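Local coordinates for protein aspartate aminotransferase, cytoplasmic (Schizosaccharomyces pombe 972h-, PDB 6JPK) that catalyses the reversible pyridoxal 5'-phosphate-dependent transfer of an amino group from L-aspartate to 2-oxoglutarate, giving oxaloacetate and L-glutamate, at residues T276-K279 with V280-Q283; L284-V287 with Q288-T291. The protein carries 1 engineered substitution. All blocks are in the same frame, centred on the assembly; numbering follows the deposited sequence.

Interaction 1: residues T276-K279 with V280-Q283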
loop_
_atom_site.group_PDB
_atom_site.type_symbol
_atom_site.label_atom_id
_atom_site.label_comp_id
_atom_site.label_asym_id
_atom_site.label_seq_id
_atom_site.Cartn_x
_atom_site.Cartn_y
_atom_site.Cartn_z
ATOM N N THR A 276 -7.859 19.194 -17.232
ATOM C CA THR A 276 -7.168 17.917 -17.423
ATOM C C THR A 276 -6.664 17.349 -16.095
ATOM O O THR A 276 -6.670 16.124 -15.899
ATOM C CB THR A 276 -6.017 18.107 -18.412
ATOM O OG1 THR A 276 -6.543 18.617 -19.642
ATOM C CG2 THR A 276 -5.252 16.785 -18.664
ATOM N N LYS A 277 -6.247 18.220 -15.171
ATOM C CA LYS A 277 -5.909 17.780 -13.821
ATOM C C LYS A 277 -7.019 16.917 -13.237
ATOM O O LYS A 277 -6.766 15.844 -12.681
ATOM C CB LYS A 277 -5.643 19.001 -12.933
ATOM C CG LYS A 277 -5.042 18.676 -11.568
ATOM C CD LYS A 277 -6.074 18.289 -10.524
ATOM C CE LYS A 277 -6.964 19.441 -10.155
ATOM N NZ LYS A 277 -7.548 19.232 -8.796
ATOM N N ASN A 278 -8.264 17.368 -13.358
ATOM C CA ASN A 278 -9.360 16.624 -12.749
ATOM C C ASN A 278 -9.701 15.356 -13.522
ATOM O O ASN A 278 -10.058 14.346 -12.908
ATOM C CB ASN A 278 -10.569 17.538 -12.594
ATOM C CG ASN A 278 -10.361 18.542 -11.478
ATOM O OD1 ASN A 278 -9.890 18.180 -10.396
ATOM N ND2 ASN A 278 -10.647 19.807 -11.746
ATOM N N LYS A 279 -9.585 15.364 -14.850
ATOM C CA LYS A 279 -9.788 14.125 -15.605
ATOM C C LYS A 279 -8.799 13.051 -15.159
ATOM O O LYS A 279 -9.187 11.913 -14.851
ATOM C CB LYS A 279 -9.655 14.400 -17.105
ATOM C CG LYS A 279 -10.772 15.270 -17.665
ATOM C CD LYS A 279 -10.447 15.773 -19.067
ATOM C CE LYS A 279 -11.649 16.473 -19.697
ATOM N NZ LYS A 279 -11.277 17.246 -20.929
ATOM N N VAL A 280 -7.515 13.414 -15.092
ATOM C CA VAL A 280 -6.469 12.473 -14.711
ATOM C C VAL A 280 -6.663 12.022 -13.267
ATOM O O VAL A 280 -6.570 10.828 -12.951
ATOM C CB VAL A 280 -5.084 13.116 -14.934
ATOM C CG1 VAL A 280 -3.969 12.310 -14.261
ATOM C CG2 VAL A 280 -4.817 13.296 -16.415
ATOM N N LEU A 281 -6.926 12.974 -12.364
ATOM C CA LEU A 281 -7.126 12.623 -10.958
ATOM C C LEU A 281 -8.235 11.587 -10.798
ATOM O O LEU A 281 -8.074 10.612 -10.061
ATOM C CB LEU A 281 -7.436 13.874 -10.135
ATOM C CG LEU A 281 -7.640 13.647 -8.636
ATOM C CD1 LEU A 281 -6.383 13.092 -7.980
ATOM C CD2 LEU A 281 -8.065 14.953 -7.978
ATOM N N SER A 282 -9.356 11.760 -11.510
ATOM C CA SER A 282 -10.464 10.816 -11.379
ATOM C C SER A 282 -10.050 9.405 -11.792
ATOM O O SER A 282 -10.488 8.415 -11.186
ATOM C CB SER A 282 -11.669 11.293 -12.201
ATOM O OG SER A 282 -11.440 11.181 -13.603
ATOM N N GLN A 283 -9.208 9.290 -12.827
ATOM C CA GLN A 283 -8.750 7.976 -13.266
ATOM C C GLN A 283 -7.714 7.383 -12.323
ATOM O O GLN A 283 -7.668 6.156 -12.153
ATOM C CB GLN A 283 -8.172 8.067 -14.680
ATOM C CG GLN A 283 -9.198 8.450 -15.715
ATOM C CD GLN A 283 -10.315 7.430 -15.817
ATOM O OE1 GLN A 283 -10.148 6.265 -15.434
ATOM N NE2 GLN A 283 -11.464 7.865 -16.324
#

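Interaction 2: residues L284-V287 with Q288-T291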
loop_
_atom_site.group_PDB
_atom_site.type_symbol
_atom_site.label_atom_id
_atom_site.label_comp_id
_atom_site.label_asym_id
_atom_site.label_seq_id
_atom_site.Cartn_x
_atom_site.Cartn_y
_atom_site.Cartn_z
ATOM N N LEU A 284 -6.861 8.226 -11.733
ATOM C CA LEU A 284 -5.902 7.747 -10.742
ATOM C C LEU A 284 -6.615 7.178 -9.523
ATOM O O LEU A 284 -6.133 6.222 -8.909
ATOM C CB LEU A 284 -4.967 8.886 -10.322
ATOM C CG LEU A 284 -3.988 9.404 -11.382
ATOM C CD1 LEU A 284 -3.345 10.677 -10.890
ATOM C CD2 LEU A 284 -2.913 8.346 -11.674
ATOM N N CYS A 285 -7.758 7.768 -9.157
ATOM C CA CYS A 285 -8.549 7.266 -8.037
ATOM C C CYS A 285 -9.115 5.882 -8.324
ATOM O O CYS A 285 -9.261 5.072 -7.400
ATOM C CB CYS A 285 -9.687 8.242 -7.711
ATOM S SG CYS A 285 -9.100 9.758 -6.882
ATOM N N ILE A 286 -9.440 5.596 -9.586
ATOM C CA ILE A 286 -9.906 4.258 -9.953
ATOM C C ILE A 286 -8.808 3.228 -9.721
ATOM O O ILE A 286 -9.047 2.164 -9.135
ATOM C CB ILE A 286 -10.399 4.242 -11.410
ATOM C CG1 ILE A 286 -11.671 5.085 -11.538
ATOM C CG2 ILE A 286 -10.629 2.799 -11.882
ATOM C CD1 ILE A 286 -12.180 5.176 -12.953
ATOM N N VAL A 287 -7.584 3.528 -10.163
ATOM C CA VAL A 287 -6.468 2.618 -9.902
ATOM C C VAL A 287 -6.280 2.415 -8.400
ATOM O O VAL A 287 -6.203 1.281 -7.914
ATOM C CB VAL A 287 -5.182 3.138 -10.570
ATOM C CG1 VAL A 287 -3.987 2.264 -10.163
ATOM C CG2 VAL A 287 -5.349 3.149 -12.085
ATOM N N GLN A 288 -6.192 3.518 -7.646
ATOM C CA GLN A 288 -6.028 3.460 -6.192
ATOM C C GLN A 288 -7.121 2.619 -5.533
ATOM O O GLN A 288 -6.845 1.788 -4.655
ATOM C CB GLN A 288 -6.049 4.888 -5.630
ATOM C CG GLN A 288 -5.750 5.021 -4.124
ATOM C CD GLN A 288 -4.313 5.459 -3.882
ATOM O OE1 GLN A 288 -3.387 4.914 -4.482
ATOM N NE2 GLN A 288 -4.122 6.461 -3.018
ATOM N N ARG A 289 -8.377 2.833 -5.937
ATOM C CA ARG A 289 -9.491 2.141 -5.300
ATOM C C ARG A 289 -9.347 0.630 -5.415
ATOM O O ARG A 289 -9.721 -0.105 -4.492
ATOM C CB ARG A 289 -10.825 2.588 -5.917
ATOM C CG ARG A 289 -12.044 2.338 -5.015
ATOM C CD ARG A 289 -13.358 2.952 -5.546
ATOM N NE ARG A 289 -13.270 4.394 -5.796
ATOM C CZ ARG A 289 -13.469 4.965 -6.986
ATOM N NH1 ARG A 289 -13.786 4.216 -8.037
ATOM N NH2 ARG A 289 -13.363 6.284 -7.128
ATOM N N ASN A 290 -8.816 0.149 -6.543
ATOM C CA ASN A 290 -8.777 -1.267 -6.867
ATOM C C ASN A 290 -7.444 -1.922 -6.538
ATOM O O ASN A 290 -7.239 -3.087 -6.891
ATOM C CB ASN A 290 -9.115 -1.466 -8.346
ATOM C CG ASN A 290 -10.578 -1.199 -8.629
ATOM O OD1 ASN A 290 -11.434 -2.013 -8.292
ATOM N ND2 ASN A 290 -10.878 -0.032 -9.195
ATOM N N THR A 291 -6.530 -1.205 -5.886
ATOM C CA THR A 291 -5.279 -1.773 -5.396
ATOM C C THR A 291 -5.183 -1.720 -3.881
ATOM O O THR A 291 -4.880 -2.735 -3.248
ATOM C CB THR A 291 -4.058 -1.038 -5.996
ATOM O OG1 THR A 291 -4.222 0.379 -5.827
ATOM C CG2 THR A 291 -3.874 -1.366 -7.491
#

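Interaction 1: residues T276-K279 with V280-Q283
S282 turns its hydroxyl back onto the preceding turn of the helix, OG giving a hydrogen bond to the carbonyl of K279 (OG to O 2.7 Å). A chi1 of 70° sets OG between the backbone N and the carbonyl carbon of its own residue, and from there it reaches the acceptor tilted from the carbonyl plane. The same K279 O also takes a weak bond from Q283 N, at 3.3 Å. The three preceding carbonyls are used in regular i to i+4 fashion: V280 N meets T276 O almost head-on (3.0 Å, N-H...O 174°), L281 N binds K277 O (2.9 Å), and S282 N binds N278 O (3.0 Å). K277 NZ approaches N278 OD1 from above the plane of that amide at 3.0 Å, and its stronger partner is D98, in a salt bridge. On the inward side V280 CG2 lies 4.2 Å from T276 CG2, and both side chains reach Y269 of strand 264-270. The outer polar groups go to the second subunit: K279 NZ to its A7 O, Q283 NE2 to its E10 O, while S282 OG is also bonded to its A12 N. This is an amphipathic alpha-helix pressed on the central sheet and gripped by the N-terminal arm of the partner chain, as in related dimeric aspartate aminotransferases.

Interaction 2: residues L284-V287 with Q288-T291
The carbonyl oxygen of I286 is held by two donors from one residue: N290 N at 3.3 Å and N290 ND2 at 2.9 Å, arriving from opposite faces of the carbonyl plane. N290 turns CG beside its own backbone N (chi1 -71°), which swings the amide back alongside the I286 side chain, with ND2 3.9 Å from I286 CG2. The other end of that amide, OD1, is bonded to T143 of the second subunit, so both ends of the group are occupied. With the amide cut back to an alanine here, I286 O would probably keep just the longer backbone bond, and T143 of the second subunit would lose this acceptor. Just before this the bonding is plainly helical, Q288 N to L284 O (3.0 Å, N-H...O 174°) and R289 N to C285 O (2.8 Å). A bend at chi3 (-56°) folds the R289 chain so that its guanidinium presents a face to C285 O, 4.2 Å off the plane. At the end of the helix V287 O receives a weak bond from N290 N, and T291 OG1 stands 3.0 Å from the same oxygen. Q288 sends NE2 inward to the carbonyls of I73 and Q104, while L284 and V287 pack on F118 and L114 of helix 107-127. Carbonyls at a helix C terminus run short of backbone N-H partners; here side-chain donors from N290, and probably T291, make up part of the deficit, and the same N290 amide, through OD1, ties this end of the helix to T143 of the second subunit.

How the interactions relate
Coming out of strand 264-270, the chain enters helix 274-289 just after D273, which bonds to T276 N. Interaction 1 covers the first turns and interaction 2 follows directly on, finishing where the helix gives out before the chain goes on to helix 297-308. Each closes helical turns within eight residues; they are consecutive, neither enclosing nor crossing the other, with centres about 12 Å apart. Both rest on strand 100-106 and helix 107-127, F118 and M103 serving residues of each. Their other side meets the second subunit: residues 7-12 along most of the helix, then V140 and T143 at its end.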